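Local coordinates for protein glycogen synthase (PDB 6GNF) that is a glycogen synthase of the two-domain GT-B glycosyltransferase fold, modelled with adenosine-5'-diphosphate and a glycan bound in its interdomain cleft, at residues 28-33 / 38-43; 32-37 / 94-99; 47-52 / 304-309. One frame throughout, in Å; residues are numbered along the deposited sequence.

Contact 1 of 3, residues 28-33 / 38-43. With ADP (adenosine-5'-diphosphate), chain F; AC1 (4,6-dideoxy-4-{[(1S,4R,5S,6S)-4,5,6-trihydroxy-3-(hydroxymethyl)cyclohex-2-en-1-yl]amino}-alpha-D-glucopyranose), chain D.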
loop_
_atom_site.group_PDB
_atom_site.type_symbol
_atom_site.label_atom_id
_atom_site.label_comp_id
_atom_site.label_asym_id
_atom_site.label_seq_id
_atom_site.Cartn_x
_atom_site.Cartn_y
_atom_site.Cartn_z
ATOM N N SER A 28 -4.212 -11.727 0.588
ATOM C CA SER A 28 -3.293 -10.720 1.106
ATOM C C SER A 28 -3.127 -10.826 2.602
ATOM O O SER A 28 -3.876 -11.519 3.273
ATOM C CB SER A 28 -3.760 -9.298 0.749
ATOM O OG SER A 28 -4.925 -8.918 1.410
ATOM N N THR A 29 -2.184 -10.055 3.121
ATOM C CA THR A 29 -1.998 -9.926 4.565
ATOM C C THR A 29 -2.911 -8.867 5.172
ATOM O O THR A 29 -3.058 -8.827 6.379
ATOM C CB THR A 29 -0.547 -9.541 4.890
ATOM O OG1 THR A 29 -0.155 -8.465 4.025
ATOM C CG2 THR A 29 0.360 -10.699 4.633
ATOM N N GLU A 30 -3.482 -7.996 4.337
ATOM C CA GLU A 30 -4.240 -6.849 4.820
ATOM C C GLU A 30 -5.560 -6.720 4.085
ATOM O O GLU A 30 -5.587 -6.778 2.860
ATOM C CB GLU A 30 -3.468 -5.560 4.556
ATOM C CG GLU A 30 -2.320 -5.282 5.495
ATOM C CD GLU A 30 -1.596 -3.981 5.161
ATOM O OE1 GLU A 30 -2.238 -2.989 4.728
ATOM O OE2 GLU A 30 -0.361 -3.968 5.342
ATOM N N VAL A 31 -6.631 -6.472 4.835
ATOM C CA VAL A 31 -7.926 -6.093 4.258
ATOM C C VAL A 31 -8.563 -5.040 5.162
ATOM O O VAL A 31 -8.986 -5.345 6.270
ATOM C CB VAL A 31 -8.900 -7.295 4.141
ATOM C CG1 VAL A 31 -10.209 -6.848 3.504
ATOM C CG2 VAL A 31 -8.287 -8.424 3.331
ATOM N N ALA A 32 -8.616 -3.800 4.694
ATOM C CA ALA A 32 -9.245 -2.738 5.471
ATOM C C ALA A 32 -10.738 -3.018 5.570
ATOM O O ALA A 32 -11.313 -3.621 4.671
ATOM C CB ALA A 32 -9.012 -1.379 4.816
ATOM N N PRO A 33 -11.376 -2.589 6.674
ATOM C CA PRO A 33 -10.805 -1.906 7.833
ATOM C C PRO A 33 -10.322 -2.866 8.928
ATOM O O PRO A 33 -9.897 -2.439 9.980
ATOM C CB PRO A 33 -11.978 -1.066 8.335
ATOM C CG PRO A 33 -13.185 -1.891 8.007
ATOM C CD PRO A 33 -12.838 -2.729 6.801
ATOM N N GLY A 38 -1.372 0.486 5.655
ATOM C CA GLY A 38 -1.172 1.379 4.523
ATOM C C GLY A 38 -2.143 1.111 3.381
ATOM O O GLY A 38 -3.200 0.527 3.576
ATOM N N GLY A 39 -1.722 1.476 2.173
ATOM C CA GLY A 39 -2.569 1.416 0.997
ATOM C C GLY A 39 -2.986 0.041 0.538
ATOM O O GLY A 39 -4.017 -0.089 -0.108
ATOM N N LEU A 40 -2.193 -0.990 0.822
ATOM C CA LEU A 40 -2.556 -2.345 0.416
ATOM C C LEU A 40 -3.948 -2.724 0.916
ATOM O O LEU A 40 -4.780 -3.223 0.168
ATOM C CB LEU A 40 -1.535 -3.356 0.944
ATOM C CG LEU A 40 -1.905 -4.839 0.810
ATOM C CD1 LEU A 40 -2.135 -5.220 -0.648
ATOM C CD2 LEU A 40 -0.814 -5.695 1.409
ATOM N N GLY A 41 -4.184 -2.492 2.197
ATOM C CA GLY A 41 -5.476 -2.789 2.800
ATOM C C GLY A 41 -6.635 -2.058 2.163
ATOM O O GLY A 41 -7.744 -2.609 2.116
ATOM N N ASP A 42 -6.404 -0.811 1.741
ATOM C CA ASP A 42 -7.440 -0.028 1.076
ATOM C C ASP A 42 -7.800 -0.615 -0.277
ATOM O O ASP A 42 -8.975 -0.724 -0.587
ATOM C CB ASP A 42 -7.020 1.433 0.912
ATOM C CG ASP A 42 -6.918 2.178 2.249
ATOM O OD1 ASP A 42 -7.701 1.915 3.196
ATOM O OD2 ASP A 42 -6.031 3.061 2.362
ATOM N N VAL A 43 -6.804 -1.055 -1.044
ATOM C CA VAL A 43 -7.061 -1.655 -2.351
ATOM C C VAL A 43 -7.854 -2.959 -2.200
ATOM O O VAL A 43 -8.856 -3.162 -2.895
ATOM C CB VAL A 43 -5.758 -1.931 -3.123
ATOM C CG1 VAL A 43 -6.055 -2.687 -4.408
ATOM C CG2 VAL A 43 -5.016 -0.624 -3.424
HETATM P PB ADP F . 1.573 3.624 1.622
HETATM O O1B ADP F . 2.807 3.580 0.760
HETATM O O2B ADP F . 0.543 2.594 1.247
HETATM O O3B ADP F . 1.870 3.738 3.093
HETATM P PA ADP F . -0.497 5.268 0.471
HETATM O O1A ADP F . -0.683 4.297 -0.688
HETATM O O2A ADP F . -0.636 6.770 0.260
HETATM O O3A ADP F . 0.929 5.046 1.208
HETATM O "O5'" ADP F . -1.515 4.850 1.655
HETATM C "C5'" ADP F . -1.280 5.230 3.016
HETATM C "C4'" ADP F . -2.635 5.448 3.679
HETATM O "O4'" ADP F . -2.531 5.539 5.101
HETATM C "C3'" ADP F . -3.252 6.749 3.209
HETATM O "O3'" ADP F . -4.639 6.505 2.954
HETATM C "C2'" ADP F . -3.030 7.714 4.352
HETATM O "O2'" ADP F . -4.137 8.607 4.420
HETATM C "C1'" ADP F . -2.932 6.824 5.578
HETATM N N9 ADP F . -1.954 7.235 6.623
HETATM C C8 ADP F . -0.609 7.142 6.554
HETATM N N7 ADP F . -0.024 7.574 7.705
HETATM C C5 ADP F . -1.011 7.941 8.541
HETATM C C6 ADP F . -1.112 8.485 9.911
HETATM N N6 ADP F . -0.011 8.735 10.646
HETATM N N1 ADP F . -2.342 8.733 10.409
HETATM C C2 ADP F . -3.462 8.502 9.705
HETATM N N3 ADP F . -3.439 8.005 8.454
HETATM C C4 ADP F . -2.276 7.707 7.829
HETATM C C1 AC1 D . 2.981 -3.051 2.958
HETATM O O2 AC1 D . 3.284 -4.611 1.111
HETATM C C2 AC1 D . 2.614 -3.399 1.514
HETATM C C4A AC1 D . 0.539 1.946 -3.083
HETATM C C3 AC1 D . 2.943 -2.255 0.553
HETATM O O3 AC1 D . 2.397 -2.607 -0.722
HETATM C C4 AC1 D . 2.376 -0.906 1.051
HETATM N N4A AC1 D . 2.650 0.249 0.164
HETATM C C5 AC1 D . 2.933 -0.685 2.466
HETATM O O5 AC1 D . 2.500 -1.749 3.322
HETATM C C6 AC1 D . 2.474 0.621 3.095
HETATM C C1B AC1 D . 2.273 0.350 -1.249
HETATM C C2B AC1 D . 2.761 1.642 -1.967
HETATM O O2B AC1 D . 3.634 2.443 -1.177
HETATM C C3B AC1 D . 1.692 2.620 -2.400
HETATM O O3B AC1 D . 2.253 3.543 -3.333
HETATM O O4 AC1 D . -0.473 2.945 -3.244
HETATM C C5B AC1 D . 0.027 0.794 -2.257
HETATM C C7B AC1 D . 0.790 0.123 -1.410
HETATM C C6B AC1 D . -1.394 0.363 -2.443
HETATM O O6B AC1 D . -1.542 0.007 -3.819
HETATM O O HOH W 1 -0.305 -1.460 3.308
#
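E30 and A32 meet the backbone of G41 where the loop after strand 23-27 returns to the glycine-rich start of helix 39-54, the K-T-G-G-L motif of starch and glycogen synthases in a Rossmann-like domain. Packing is tightest at G41, which has no side chain to hold the loop off: A32 N donates to G41 O over 3.0 Å, nearly straight at 161° but from above the carbonyl plane, and E30 CB rests 3.8 Å from G41 CA. L40 carries its CG anti to the backbone N (chi1 170°), which sends CD2 crosswise against T29 OG1 at 3.9 Å; that hydroxyl bonds to Y121.

Looser is the flank where A32 CB only grazes D42 OD1; D42 OD2 lies 3.8 Å from ADP O3' and forms a weak, long ion pair with K36. E30 reaches across with an extended chain: OE2 is held by T37 and Y121, whereas OE1 makes a weak bond to G41 N and accepts a hydrogen bond from a water at 2.8 Å, which also donates to AC1 O5 and accepts from L40 N. At the glycine pair, G39 N donates to ADP O2B at 2.7 Å.

Contact 2 of 3, residues 32-37 / 94-99. With GLC (alpha-D-glucopyranose), chain B.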
loop_
_atom_site.group_PDB
_atom_site.type_symbol
_atom_site.label_atom_id
_atom_site.label_comp_id
_atom_site.label_asym_id
_atom_site.label_seq_id
_atom_site.Cartn_x
_atom_site.Cartn_y
_atom_site.Cartn_z
ATOM N N ALA A 32 -8.616 -3.800 4.694
ATOM C CA ALA A 32 -9.245 -2.738 5.471
ATOM C C ALA A 32 -10.738 -3.018 5.570
ATOM O O ALA A 32 -11.313 -3.621 4.671
ATOM C CB ALA A 32 -9.012 -1.379 4.816
ATOM N N PRO A 33 -11.376 -2.589 6.674
ATOM C CA PRO A 33 -10.805 -1.906 7.833
ATOM C C PRO A 33 -10.322 -2.866 8.928
ATOM O O PRO A 33 -9.897 -2.439 9.980
ATOM C CB PRO A 33 -11.978 -1.066 8.335
ATOM C CG PRO A 33 -13.185 -1.891 8.007
ATOM C CD PRO A 33 -12.838 -2.729 6.801
ATOM N N TYR A 34 -10.278 -4.157 8.642
ATOM C CA TYR A 34 -9.957 -5.159 9.658
ATOM C C TYR A 34 -8.457 -5.120 9.966
ATOM O O TYR A 34 -8.029 -5.154 11.118
ATOM C CB TYR A 34 -10.309 -6.544 9.122
ATOM C CG TYR A 34 -11.758 -6.722 8.710
ATOM C CD1 TYR A 34 -12.706 -7.177 9.630
ATOM C CD2 TYR A 34 -12.182 -6.458 7.403
ATOM C CE1 TYR A 34 -14.029 -7.352 9.267
ATOM C CE2 TYR A 34 -13.503 -6.628 7.033
ATOM C CZ TYR A 34 -14.428 -7.078 7.968
ATOM O OH TYR A 34 -15.760 -7.272 7.645
ATOM N N SER A 35 -7.664 -5.106 8.900
ATOM C CA SER A 35 -6.226 -5.079 9.012
ATOM C C SER A 35 -5.664 -4.130 7.950
ATOM O O SER A 35 -6.066 -4.195 6.789
ATOM C CB SER A 35 -5.690 -6.509 8.822
ATOM O OG SER A 35 -6.123 -7.083 7.601
ATOM N N LYS A 36 -4.699 -3.300 8.326
ATOM C CA LYS A 36 -4.215 -2.236 7.460
ATOM C C LYS A 36 -3.007 -1.560 8.084
ATOM O O LYS A 36 -3.044 -1.192 9.250
ATOM C CB LYS A 36 -5.317 -1.201 7.280
ATOM C CG LYS A 36 -4.896 0.108 6.594
ATOM C CD LYS A 36 -6.069 0.800 5.889
ATOM C CE LYS A 36 -6.167 2.302 6.155
ATOM N NZ LYS A 36 -5.050 3.084 5.562
ATOM N N THR A 37 -1.943 -1.422 7.298
ATOM C CA THR A 37 -0.722 -0.695 7.677
ATOM C C THR A 37 -0.482 0.420 6.642
ATOM O O THR A 37 0.497 1.165 6.723
ATOM C CB THR A 37 0.515 -1.631 7.680
ATOM O OG1 THR A 37 0.865 -2.017 6.329
ATOM C CG2 THR A 37 0.278 -2.874 8.542
ATOM N N SER A 94 -16.651 -13.657 7.278
ATOM C CA SER A 94 -17.586 -12.538 7.355
ATOM C C SER A 94 -18.031 -12.132 5.960
ATOM O O SER A 94 -17.382 -12.488 4.976
ATOM C CB SER A 94 -17.011 -11.351 8.142
ATOM O OG SER A 94 -15.764 -10.910 7.649
ATOM N N TYR A 95 -19.183 -11.470 5.888
ATOM C CA TYR A 95 -19.796 -11.121 4.614
ATOM C C TYR A 95 -20.263 -9.689 4.657
ATOM O O TYR A 95 -20.960 -9.283 5.572
ATOM C CB TYR A 95 -20.914 -12.116 4.270
ATOM C CG TYR A 95 -21.551 -11.870 2.923
ATOM C CD1 TYR A 95 -22.540 -10.916 2.774
ATOM C CD2 TYR A 95 -21.130 -12.557 1.788
ATOM C CE1 TYR A 95 -23.111 -10.666 1.537
ATOM C CE2 TYR A 95 -21.711 -12.326 0.556
ATOM C CZ TYR A 95 -22.724 -11.405 0.448
ATOM O OH TYR A 95 -23.292 -11.101 -0.768
ATOM N N LYS A 96 -19.766 -8.871 3.736
ATOM C CA LYS A 96 -20.048 -7.444 3.772
ATOM C C LYS A 96 -20.028 -6.807 2.383
ATOM O O LYS A 96 -19.034 -6.925 1.659
ATOM C CB LYS A 96 -19.026 -6.751 4.669
ATOM C CG LYS A 96 -19.565 -5.530 5.393
ATOM C CD LYS A 96 -18.490 -4.883 6.253
ATOM C CE LYS A 96 -17.525 -4.052 5.421
ATOM N NZ LYS A 96 -16.103 -4.337 5.755
ATOM N N LYS A 97 -21.084 -6.049 2.075
ATOM C CA LYS A 97 -21.219 -5.360 0.798
ATOM C C LYS A 97 -20.910 -6.270 -0.385
ATOM O O LYS A 97 -20.080 -5.916 -1.236
ATOM C CB LYS A 97 -20.293 -4.148 0.762
ATOM C CG LYS A 97 -20.692 -3.028 1.700
ATOM C CD LYS A 97 -19.571 -2.013 1.771
ATOM C CE LYS A 97 -20.076 -0.618 2.094
ATOM N NZ LYS A 97 -20.747 -0.552 3.417
ATOM N N GLY A 98 -21.518 -7.453 -0.379
ATOM C CA GLY A 98 -21.394 -8.391 -1.473
ATOM C C GLY A 98 -20.068 -9.112 -1.580
ATOM O O GLY A 98 -19.833 -9.774 -2.583
ATOM N N VAL A 99 -19.180 -8.953 -0.594
ATOM C CA VAL A 99 -17.872 -9.615 -0.607
ATOM C C VAL A 99 -17.698 -10.533 0.607
ATOM O O VAL A 99 -17.982 -10.122 1.744
ATOM C CB VAL A 99 -16.712 -8.592 -0.591
ATOM C CG1 VAL A 99 -15.370 -9.300 -0.697
ATOM C CG2 VAL A 99 -16.858 -7.585 -1.727
HETATM C C1 GLC B . 6.970 -4.667 6.040
HETATM C C2 GLC B . 6.329 -5.640 5.037
HETATM C C3 GLC B . 5.821 -4.864 3.825
HETATM C C4 GLC B . 4.860 -3.767 4.277
HETATM C C5 GLC B . 5.602 -2.833 5.243
HETATM C C6 GLC B . 4.770 -1.632 5.717
HETATM O O2 GLC B . 7.274 -6.620 4.593
HETATM O O3 GLC B . 5.182 -5.725 2.884
HETATM O O4 GLC B . 4.400 -3.079 3.107
HETATM O O5 GLC B . 6.056 -3.605 6.367
HETATM O O6 GLC B . 3.602 -2.035 6.450
HETATM O O HOH W 2 -13.667 -5.040 3.915
#
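Y34 and K96 come at one another from opposite directions, the tyrosine out of the loop that follows strand 23-27 and the lysine off the end of strand 85-96. The ammonium group is the meeting point: K96 NZ meets the tyrosine ring obliquely, 3.5 Å from Y34 OH and 3.7 Å from Y34 CE2, and touches P33 at CD, 3.8 Å away. On the other flank of the phenol oxygen's surroundings, S94 OG stands 3.6 Å from Y34 OH. A water joins the A32 carbonyl to the lysine side chain, donating to A32 O at 2.9 Å and accepting from K96 NZ at 3.1 Å. The cis peptide before P33 puts A32 O beside the proline CD, so that CD touches the ammonium directly and the carbonyl reaches it through the water.

The lysine chain gets there by bending at its third and fourth torsions (chi3 78°, chi4 -132°). Its backbone is set by a type I' turn from K96 to V99, closed by paired bonds between those two residues, which joins strands 85-96 and 99-105 as a tight beta hairpin. Further out, Y34 OH bonds to D70 and S94 OG to W103, and the tyrosine ring lies among W103, H101 and Y68, the last edge-to-face. At the far end of the loop T37 OG1 accepts from GLC O6 over 2.7 Å and also bonds to E30.

With the hydroxyls of Y34 and S94 committed to D70 and W103, direct contact is limited to unbonded approaches, and the one bridge is the water; the positive charge of K96 is probably eased by that water, the carbonyl it leads to and the nearby phenol oxygen.

Contact 3 of 3, residues 47-52 / 304-309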
loop_
_atom_site.group_PDB
_atom_site.type_symbol
_atom_site.label_atom_id
_atom_site.label_comp_id
_atom_site.label_asym_id
_atom_site.label_seq_id
_atom_site.Cartn_x
_atom_site.Cartn_y
_atom_site.Cartn_z
ATOM N N LEU A 47 -11.339 -2.486 -4.304
ATOM C CA LEU A 47 -11.399 -3.137 -5.613
ATOM C C LEU A 47 -12.336 -4.356 -5.590
ATOM O O LEU A 47 -13.203 -4.471 -6.455
ATOM C CB LEU A 47 -9.986 -3.475 -6.121
ATOM C CG LEU A 47 -9.849 -4.297 -7.408
ATOM C CD1 LEU A 47 -10.656 -3.702 -8.557
ATOM C CD2 LEU A 47 -8.380 -4.429 -7.797
ATOM N N PRO A 48 -12.204 -5.242 -4.587
ATOM C CA PRO A 48 -13.160 -6.359 -4.516
ATOM C C PRO A 48 -14.616 -5.934 -4.379
ATOM O O PRO A 48 -15.488 -6.570 -4.972
ATOM C CB PRO A 48 -12.699 -7.124 -3.272
ATOM C CG PRO A 48 -11.232 -6.889 -3.257
ATOM C CD PRO A 48 -11.110 -5.430 -3.619
ATOM N N GLU A 49 -14.880 -4.870 -3.619
ATOM C CA GLU A 49 -16.244 -4.359 -3.478
ATOM C C GLU A 49 -16.799 -3.876 -4.810
ATOM O O GLU A 49 -17.957 -4.114 -5.118
ATOM C CB GLU A 49 -16.326 -3.257 -2.414
ATOM C CG GLU A 49 -16.282 -3.812 -0.995
ATOM C CD GLU A 49 -16.329 -2.768 0.111
ATOM O OE1 GLU A 49 -16.093 -3.158 1.277
ATOM O OE2 GLU A 49 -16.529 -1.567 -0.165
ATOM N N GLU A 50 -15.958 -3.239 -5.619
ATOM C CA GLU A 50 -16.390 -2.746 -6.933
ATOM C C GLU A 50 -16.646 -3.920 -7.874
ATOM O O GLU A 50 -17.611 -3.929 -8.617
ATOM C CB GLU A 50 -15.345 -1.795 -7.529
ATOM C CG GLU A 50 -15.701 -1.236 -8.904
ATOM C CD GLU A 50 -16.944 -0.352 -8.908
ATOM O OE1 GLU A 50 -17.316 0.164 -7.829
ATOM O OE2 GLU A 50 -17.560 -0.176 -9.995
ATOM N N LEU A 51 -15.783 -4.921 -7.819
ATOM C CA LEU A 51 -15.954 -6.118 -8.646
ATOM C C LEU A 51 -17.231 -6.877 -8.308
ATOM O O LEU A 51 -17.861 -7.444 -9.198
ATOM C CB LEU A 51 -14.729 -7.026 -8.520
ATOM C CG LEU A 51 -13.454 -6.441 -9.143
ATOM C CD1 LEU A 51 -12.215 -7.185 -8.693
ATOM C CD2 LEU A 51 -13.533 -6.456 -10.658
ATOM N N ALA A 52 -17.578 -6.928 -7.022
ATOM C CA ALA A 52 -18.838 -7.544 -6.591
ATOM C C ALA A 52 -20.031 -6.746 -7.077
ATOM O O ALA A 52 -21.033 -7.320 -7.482
ATOM C CB ALA A 52 -18.874 -7.668 -5.076
ATOM N N GLY A 304 -7.924 3.190 -7.884
ATOM C CA GLY A 304 -8.958 4.123 -7.493
ATOM C C GLY A 304 -9.069 4.108 -5.986
ATOM O O GLY A 304 -8.159 3.648 -5.273
ATOM N N THR A 305 -10.182 4.623 -5.489
ATOM C CA THR A 305 -10.434 4.667 -4.064
ATOM C C THR A 305 -11.939 4.712 -3.780
ATOM O O THR A 305 -12.733 5.108 -4.627
ATOM C CB THR A 305 -9.741 5.889 -3.451
ATOM O OG1 THR A 305 -9.876 5.851 -2.028
ATOM C CG2 THR A 305 -10.339 7.188 -3.979
ATOM N N LYS A 306 -12.321 4.255 -2.594
ATOM C CA LYS A 306 -13.701 4.346 -2.146
ATOM C C LYS A 306 -14.022 5.764 -1.753
ATOM O O LYS A 306 -13.182 6.468 -1.212
ATOM C CB LYS A 306 -13.963 3.451 -0.936
ATOM C CG LYS A 306 -14.285 2.025 -1.287
ATOM C CD LYS A 306 -14.393 1.165 -0.039
ATOM C CE LYS A 306 -15.621 1.512 0.762
ATOM N NZ LYS A 306 -15.973 0.436 1.709
ATOM N N ILE A 307 -15.289 6.121 -1.929
ATOM C CA ILE A 307 -15.747 7.471 -1.690
ATOM C C ILE A 307 -16.377 7.590 -0.300
ATOM O O ILE A 307 -16.278 8.647 0.316
ATOM C CB ILE A 307 -16.716 7.898 -2.824
ATOM C CG1 ILE A 307 -15.974 7.913 -4.176
ATOM C CG2 ILE A 307 -17.395 9.212 -2.491
ATOM C CD1 ILE A 307 -16.898 7.955 -5.377
ATOM N N GLU A 308 -16.972 6.515 0.207
ATOM C CA GLU A 308 -17.734 6.525 1.463
ATOM C C GLU A 308 -17.116 7.294 2.644
ATOM O O GLU A 308 -17.751 8.202 3.177
ATOM C CB GLU A 308 -18.051 5.102 1.906
ATOM C CG GLU A 308 -19.153 4.428 1.094
ATOM C CD GLU A 308 -19.088 2.915 1.155
ATOM O OE1 GLU A 308 -19.029 2.284 0.076
ATOM O OE2 GLU A 308 -19.092 2.365 2.278
ATOM N N THR A 309 -15.937 6.893 3.098
ATOM C CA THR A 309 -15.302 7.553 4.241
ATOM C C THR A 309 -14.687 8.904 3.861
ATOM O O THR A 309 -14.718 9.843 4.660
ATOM C CB THR A 309 -14.192 6.668 4.859
ATOM O OG1 THR A 309 -14.726 5.379 5.180
ATOM C CG2 THR A 309 -13.610 7.308 6.128
#
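A salt-bridge network on the flank of helix 39-54 joins this first helix of the N-terminal domain to the loop that leaves strand 298-300, and E49 and K306 are its central pair. K306 NZ donates to E49 OE2 over 2.8 Å, using the syn lone pair, the one on the side of the other carboxylate oxygen. That second oxygen, E49 OE1, remains 3.6 Å from K306 NZ, which makes the grip one-sided and not a fork. The side chains cross at about a right angle. E49 runs straight out beyond CG, while K306 bends at its third torsion (chi3 70°) and swings its last carbons against the same oxygen, with K306 CE 3.3 Å and K306 CD 3.5 Å from E49 OE2.

The lysine has more than one acid to serve. E45, one turn earlier on the helix, forms a further salt bridge with K306 NZ, and E308 OE2 adds a long one at 3.7 Å from the loop side. E308 OE1 also comes within 4.6 Å of E49 OE2, a like-charge approach that the shared ammonium probably makes tolerable. K97 brings another positive charge, its side chain touching E49 and making a weak, long ion pair with E308.

Away from this polar face, L47 and L51 turn to F26 of strand 23-27 and to A529, Y532 and V533, where helix 526-540, the last in the chain, packs on the first. P48, at a kink in helix 39-54, also touches F26. On the loop side, T305 and I307 reach Y442 and M445 of helix 439-445, so the network fastens helix 39-54, which packs on strand 23-27, to a loop that leans on helix 439-445.

In the fold
From the N terminus the chain leaves strand 23-27 and at once makes contact 1, a short loop closed onto the start of helix 39-54. Contact 2 starts from the same loop, sharing A32 and P33, but reaches forward to the hairpin of strands 85-96 and 99-105; T37 and K36 link it back to E30 and D42. Contact 3 opens only after contact 1 has closed, farther along the same helix, and spans some 250 residues to the loop beyond strand 298-300. Contacts 2 and 3 therefore cross, and their sides meet at K97. Together they tie helix 39-54 and its leading loop to the hairpin near one edge of the N-terminal sheet and to the loop following its other edge strand, 298-300.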